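Local coordinates for cerato-platanin-like protein (Moniliophthora perniciosa, PDB 3SUL), which is a secreted fungal protein of the cerato-platanin family with a double-psi beta-barrel fold, whose molecular function is not established, at residues N29-L32 with T33-Y36; Q17-G20 with T21-C24; N99-A102 with V103-N107. All coordinates share one frame; numbering follows the deposited sequence.

Contact 1: residues N29-L32 with T33-Y36; sequences NGML and TKGY
Thr33, second residue of a type I beta turn from Leu32 to Gly35 in the long loop between strands 4-8 and 45-49, sets its CB 3.5 Å from Gly30 O; its hydroxyl bonds to Gly27 O. Lys34 comes next and uses both its backbone N and its ammonium. The backbone N gives a hydrogen bond to Gly30 O, in the carbonyl plane, and a weak one to Met31 O. Beyond CG the chain is extended and runs back along the peptides of Gly30 and Asn29, with Lys34 CG 3.4 Å from Gly30 O. It ends in a 2.8 Å bond from Lys34 NZ to Asn29 O, reached from above the carbonyl plane. Water 1 ties the same ammonium to Asn29 OD1, while Asn29 ND2 holds Glu58. Gly35 closes the turn through its N to Leu32 O; its phi of 101° would jam a CB against the preceding carbonyl oxygen. Tyr36 N then binds Met31 O at 2.9 Å, nearly straight at 161°, and that oxygen also lies near the ring plane, at its edge. Met31, bent at chi2 and chi3, curls its thioether back, and its CE meets Tyr36 CD2 at 3.6 Å.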
loop_
_atom_site.group_PDB
_atom_site.type_symbol
_atom_site.label_atom_id
_atom_site.label_comp_id
_atom_site.label_asym_id
_atom_site.label_seq_id
_atom_site.Cartn_x
_atom_site.Cartn_y
_atom_site.Cartn_z
ATOM N N ASN A 29 13.742 -4.404 8.095
ATOM C CA ASN A 29 12.863 -3.597 7.250
ATOM C C ASN A 29 11.396 -3.780 7.550
ATOM O O ASN A 29 10.569 -3.170 6.925
ATOM C CB ASN A 29 13.111 -3.954 5.809
ATOM C CG ASN A 29 14.519 -3.630 5.410
ATOM O OD1 ASN A 29 15.033 -2.600 5.833
ATOM N ND2 ASN A 29 15.205 -4.555 4.687
ATOM N N GLY A 30 11.078 -4.773 8.385
ATOM C CA GLY A 30 9.699 -5.125 8.582
ATOM C C GLY A 30 8.987 -4.098 9.433
ATOM O O GLY A 30 9.597 -3.472 10.260
ATOM N N MET A 31 7.656 -4.078 9.266
ATOM C CA MET A 31 6.884 -3.043 9.947
ATOM C C MET A 31 6.801 -3.396 11.391
ATOM O O MET A 31 6.727 -2.443 12.184
ATOM C CB MET A 31 5.507 -2.974 9.328
ATOM C CG MET A 31 5.553 -2.659 7.796
ATOM S SD MET A 31 6.292 -1.071 7.559
ATOM C CE MET A 31 4.959 -0.027 8.241
ATOM N N LEU A 32 6.837 -4.683 11.774
ATOM C CA LEU A 32 6.837 -5.001 13.256
ATOM C C LEU A 32 8.026 -4.330 13.914
ATOM O O LEU A 32 7.942 -3.724 15.001
ATOM C CB LEU A 32 6.842 -6.507 13.496
ATOM C CG LEU A 32 5.640 -7.231 12.920
ATOM C CD1 LEU A 32 5.881 -8.734 12.944
ATOM C CD2 LEU A 32 4.340 -6.906 13.710
ATOM N N THR A 33 9.219 -4.485 13.309
ATOM C CA THR A 33 10.424 -3.958 13.867
ATOM C C THR A 33 10.316 -2.467 13.996
ATOM O O THR A 33 10.878 -1.901 14.900
ATOM C CB THR A 33 11.559 -4.390 12.982
ATOM O OG1 THR A 33 11.358 -5.816 12.827
ATOM C CG2 THR A 33 12.913 -4.094 13.676
ATOM N N LYS A 34 9.633 -1.861 13.045
ATOM C CA LYS A 34 9.539 -0.373 12.970
ATOM C C LYS A 34 8.455 0.071 13.889
ATOM O O LYS A 34 8.208 1.269 13.970
ATOM C CB LYS A 34 9.197 0.068 11.564
ATOM C CG LYS A 34 10.343 -0.227 10.633
ATOM C CD LYS A 34 9.960 -0.113 9.187
ATOM C CE LYS A 34 11.267 -0.133 8.401
ATOM N NZ LYS A 34 11.066 -0.450 6.924
ATOM N N GLY A 35 7.847 -0.885 14.594
ATOM C CA GLY A 35 6.968 -0.555 15.729
ATOM C C GLY A 35 5.490 -0.603 15.430
ATOM O O GLY A 35 4.651 -0.104 16.259
ATOM N N TYR A 36 5.138 -1.168 14.269
ATOM C CA TYR A 36 3.776 -1.322 13.907
ATOM C C TYR A 36 3.310 -2.715 14.054
ATOM O O TYR A 36 3.706 -3.590 13.296
ATOM C CB TYR A 36 3.575 -0.889 12.457
ATOM C CG TYR A 36 4.112 0.513 12.253
ATOM C CD1 TYR A 36 3.335 1.640 12.621
ATOM C CD2 TYR A 36 5.366 0.743 11.686
ATOM C CE1 TYR A 36 3.827 2.914 12.463
ATOM C CE2 TYR A 36 5.852 2.075 11.482
ATOM C CZ TYR A 36 5.060 3.150 11.861
ATOM O OH TYR A 36 5.485 4.445 11.660
HETATM O O HOH W 1 13.441 -0.284 5.823
#

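Contact 2: residues Q17-G20 with T21-C24; sequences QSFG and TVAC
Thr21 OG1 donates to Ser18 O at 2.5 Å, nearly along the C=O axis, and accepts from Gln17 NE2 at 2.8 Å with an N-H...O angle of 153°. The hydroxyl is thus engaged both as donor and as acceptor. A chi1 of 64° places OG1 between the backbone N and the carbonyl carbon of Thr21, so hydroxyl and amide of one residue converge on a single acceptor: Thr21 N also bonds to Ser18 O, at 3.0 Å and from above the carbonyl plane. Gln17 reaches across by a bend at chi2, with the hydroxyl somewhat out of its amide plane; its other amide atom, OE1, has a weak bond from Asn14. Without the long amide, as with an alanine here, Thr21 OG1 would probably lose this donor and a gap would open beside Thr21 CB.

The backbone turns here in a short 3-10 segment beginning at Phe19. Ser18 leads into it as an ST turn, its OG accepting from Gly20 N at 2.8 Å, and a weak bond from Val22 N to Phe19 O follows. Water 2 donates to both Gly20 O and Val22 O, bridging the carbonyls of the two residues that flank Thr21.

Apolar packing lies farther out. Val22 CG2 sits in the plane of the Phe19 ring, at its edge, 3.5 Å from Phe19 CD1, and the same methyl is 3.3 Å from Phe19 O. The Phe19 ring also meets the ring of Phe39, their planes at about 55°. The whole turn belongs to the loop between strands 4-8 and 45-49. Its far end is fixed by the disulfide from Cys24 to Cys60, and a backbone hydrogen bond joins Cys24 to Val80 at the end of strand 73-80.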
loop_
_atom_site.group_PDB
_atom_site.type_symbol
_atom_site.label_atom_id
_atom_site.label_comp_id
_atom_site.label_asym_id
_atom_site.label_seq_id
_atom_site.Cartn_x
_atom_site.Cartn_y
_atom_site.Cartn_z
ATOM N N GLN A 17 -5.184 -6.395 10.987
ATOM C CA GLN A 17 -4.374 -7.376 10.309
ATOM C C GLN A 17 -2.935 -7.197 10.791
ATOM O O GLN A 17 -2.336 -6.107 10.793
ATOM C CB GLN A 17 -4.473 -7.150 8.812
ATOM C CG GLN A 17 -3.653 -8.138 8.017
ATOM C CD GLN A 17 -4.349 -9.501 7.963
ATOM O OE1 GLN A 17 -5.525 -9.548 8.255
ATOM N NE2 GLN A 17 -3.631 -10.578 7.597
ATOM N N SER A 18 -2.394 -8.276 11.300
ATOM C CA SER A 18 -1.040 -8.261 11.827
ATOM C C SER A 18 0.024 -8.181 10.768
ATOM O O SER A 18 -0.063 -8.859 9.704
ATOM C CB SER A 18 -0.800 -9.584 12.560
ATOM O OG SER A 18 0.532 -9.629 13.028
ATOM N N PHE A 19 1.020 -7.363 11.076
ATOM C CA PHE A 19 2.186 -7.295 10.201
ATOM C C PHE A 19 2.960 -8.599 10.187
ATOM O O PHE A 19 3.736 -8.866 9.264
ATOM C CB PHE A 19 3.084 -6.140 10.464
ATOM C CG PHE A 19 2.617 -4.901 9.811
ATOM C CD1 PHE A 19 2.541 -4.850 8.436
ATOM C CD2 PHE A 19 2.140 -3.839 10.596
ATOM C CE1 PHE A 19 2.065 -3.718 7.775
ATOM C CE2 PHE A 19 1.702 -2.702 9.987
ATOM C CZ PHE A 19 1.631 -2.642 8.567
ATOM N N GLY A 20 2.628 -9.463 11.122
ATOM C CA GLY A 20 3.134 -10.822 11.023
ATOM C C GLY A 20 2.696 -11.624 9.833
ATOM O O GLY A 20 3.289 -12.635 9.586
ATOM N N THR A 21 1.622 -11.233 9.171
ATOM C CA THR A 21 0.944 -12.012 8.110
ATOM C C THR A 21 1.482 -11.608 6.763
ATOM O O THR A 21 0.968 -12.080 5.762
ATOM C CB THR A 21 -0.555 -11.743 8.115
ATOM O OG1 THR A 21 -0.833 -10.362 7.798
ATOM C CG2 THR A 21 -1.171 -12.079 9.519
ATOM N N VAL A 22 2.401 -10.638 6.739
ATOM C CA VAL A 22 2.909 -10.107 5.485
ATOM C C VAL A 22 4.423 -10.218 5.407
ATOM O O VAL A 22 5.127 -10.570 6.349
ATOM C CB VAL A 22 2.429 -8.607 5.197
ATOM C CG1 VAL A 22 0.956 -8.498 5.055
ATOM C CG2 VAL A 22 2.952 -7.613 6.309
ATOM N N ALA A 23 4.968 -9.932 4.214
ATOM C CA ALA A 23 6.382 -10.071 3.986
ATOM C C ALA A 23 7.060 -9.107 4.857
ATOM O O ALA A 23 8.136 -9.394 5.336
ATOM C CB ALA A 23 6.764 -9.735 2.515
ATOM N N CYS A 24 6.408 -7.954 5.130
ATOM C CA CYS A 24 7.116 -6.947 5.860
ATOM C C CYS A 24 6.817 -7.026 7.346
ATOM O O CYS A 24 6.342 -6.102 7.948
ATOM C CB CYS A 24 6.775 -5.575 5.349
ATOM S SG CYS A 24 7.237 -5.417 3.601
HETATM O O HOH W 2 4.184 -13.459 7.288
#

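Contact 3: residues N99-A102 with V103-N107; sequences NGQA and VALGN
Gln101 O accepts from Leu105 N at 2.8 Å and Ala102 O from Gly106 N at 2.9 Å, two successive i to i+4 bonds that define one short helical turn, their donors tilted about 30° from the respective carbonyl planes.

Among the side chains, Leu105 makes the main approach across this turn. The backbone itself brings Leu105 CB to 3.3 Å from Gln101 O. Its CG, anti to its own carbonyl carbon with chi1 -61°, lies beside the backbone N that bonds to Gln101 O. The branch therefore comes back over the start of the helix: Leu105 CG is 3.5 Å from Gln101 O, and Leu105 CD1 rests 3.9 Å from Gln101 CB. Both residues also touch Trp68 of strand 63-68, so the pairing of Gln101 CB with Leu105 lies beside that side chain.

Gln101 occupies the N-cap position of helix 102-105. Just before it, Asn99 ends helix 91-98 in a Schellman motif, taking up a positive phi, and Gly100, also at positive phi, carries the chain onward between the two helices. Asn99 OD1 is held by Lys73 NZ, Gln101 N by Thr98 OG1, and Ala102 N by Asp95 OD1, so the connection is tied back to the preceding helix as well as to strand 73-80. Water 3 adds a bridge over the helix start, donating to Gly100 O and accepting from Ala104 N, with both distances 3.1 Å.

Ala102 points its methyl away from the following turn, against Gln91 and Met94 of helix 91-98, and Val103 touches Gln91 and Tyr8. At the other end Gly106, again at positive phi, leaves the helix, and Asn107 N turns back to bond to Leu105 O at 2.6 Å.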
loop_
_atom_site.group_PDB
_atom_site.type_symbol
_atom_site.label_atom_id
_atom_site.label_comp_id
_atom_site.label_asym_id
_atom_site.label_seq_id
_atom_site.Cartn_x
_atom_site.Cartn_y
_atom_site.Cartn_z
ATOM N N ASN A 99 -12.880 8.265 -6.153
ATOM C CA ASN A 99 -14.085 8.937 -5.731
ATOM C C ASN A 99 -15.257 7.935 -5.683
ATOM O O ASN A 99 -16.339 8.130 -6.284
ATOM C CB ASN A 99 -14.310 10.198 -6.564
ATOM C CG ASN A 99 -13.539 11.414 -5.988
ATOM O OD1 ASN A 99 -13.244 11.475 -4.781
ATOM N ND2 ASN A 99 -13.219 12.381 -6.857
ATOM N N GLY A 100 -14.943 6.822 -5.017
ATOM C CA GLY A 100 -15.893 5.806 -4.595
ATOM C C GLY A 100 -16.218 4.793 -5.672
ATOM O O GLY A 100 -17.370 4.354 -5.753
ATOM N N GLN A 101 -15.251 4.430 -6.520
ATOM C CA GLN A 101 -15.522 3.514 -7.649
ATOM C C GLN A 101 -14.598 2.340 -7.572
ATOM O O GLN A 101 -14.260 1.691 -8.556
ATOM C CB GLN A 101 -15.314 4.193 -9.006
ATOM C CG GLN A 101 -16.129 5.420 -9.159
ATOM C CD GLN A 101 -15.919 6.017 -10.505
ATOM O OE1 GLN A 101 -14.922 6.747 -10.747
ATOM N NE2 GLN A 101 -16.824 5.689 -11.420
ATOM N N ALA A 102 -14.157 2.083 -6.359
ATOM C CA ALA A 102 -13.318 0.934 -6.095
ATOM C C ALA A 102 -14.017 -0.395 -6.470
ATOM O O ALA A 102 -13.517 -1.215 -7.231
ATOM C CB ALA A 102 -12.997 0.959 -4.591
ATOM N N VAL A 103 -15.183 -0.612 -5.881
ATOM C CA VAL A 103 -16.013 -1.784 -6.262
ATOM C C VAL A 103 -16.403 -1.815 -7.751
ATOM O O VAL A 103 -16.256 -2.870 -8.407
ATOM C CB VAL A 103 -17.200 -1.860 -5.325
ATOM C CG1 VAL A 103 -18.112 -2.929 -5.711
ATOM C CG2 VAL A 103 -16.677 -2.040 -3.842
ATOM N N ALA A 104 -16.791 -0.673 -8.299
ATOM C CA ALA A 104 -17.295 -0.603 -9.665
ATOM C C ALA A 104 -16.198 -0.810 -10.719
ATOM O O ALA A 104 -16.426 -1.432 -11.779
ATOM C CB ALA A 104 -18.012 0.731 -9.887
ATOM N N LEU A 105 -15.007 -0.272 -10.471
ATOM C CA LEU A 105 -13.920 -0.429 -11.454
ATOM C C LEU A 105 -13.026 -1.645 -11.226
ATOM O O LEU A 105 -12.502 -2.188 -12.173
ATOM C CB LEU A 105 -13.066 0.830 -11.538
ATOM C CG LEU A 105 -13.842 2.068 -11.982
ATOM C CD1 LEU A 105 -12.866 3.207 -11.918
ATOM C CD2 LEU A 105 -14.386 1.828 -13.401
ATOM N N GLY A 106 -12.836 -2.022 -9.957
ATOM C CA GLY A 106 -12.049 -3.200 -9.554
ATOM C C GLY A 106 -10.551 -3.189 -9.829
ATOM O O GLY A 106 -9.727 -3.599 -8.983
ATOM N N ASN A 107 -10.184 -2.755 -11.027
ATOM C CA ASN A 107 -8.785 -2.492 -11.305
ATOM C C ASN A 107 -8.734 -1.221 -12.123
ATOM O O ASN A 107 -9.538 -1.006 -13.043
ATOM C CB ASN A 107 -8.072 -3.674 -12.023
ATOM C CG ASN A 107 -6.623 -3.323 -12.532
ATOM O OD1 ASN A 107 -5.636 -3.786 -11.956
ATOM N ND2 ASN A 107 -6.505 -2.527 -13.621
HETATM O O HOH W 3 -18.146 1.417 -6.472
#

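Along the chain the order is contact 2, contact 1, contact 3. The first two are successive parts of the loop between strands 4-8 and 45-49; their centres lie 10 Å apart and they touch. Met31 N probably bonds to Cys24 O at 2.7 Å, and the Phe19 side chain packs against Met31 and Leu32, so the two turns form one compact unit beside strand 73-80. Contact 3 is separate, in the helical connection from helix 91-98 to strand 107-115, its centre about 30 Å from that of contact 1, across the chain's centre, and about 25 Å from that of contact 2. The three contacts thus lie in connections at distant parts of one double-psi beta-barrel domain.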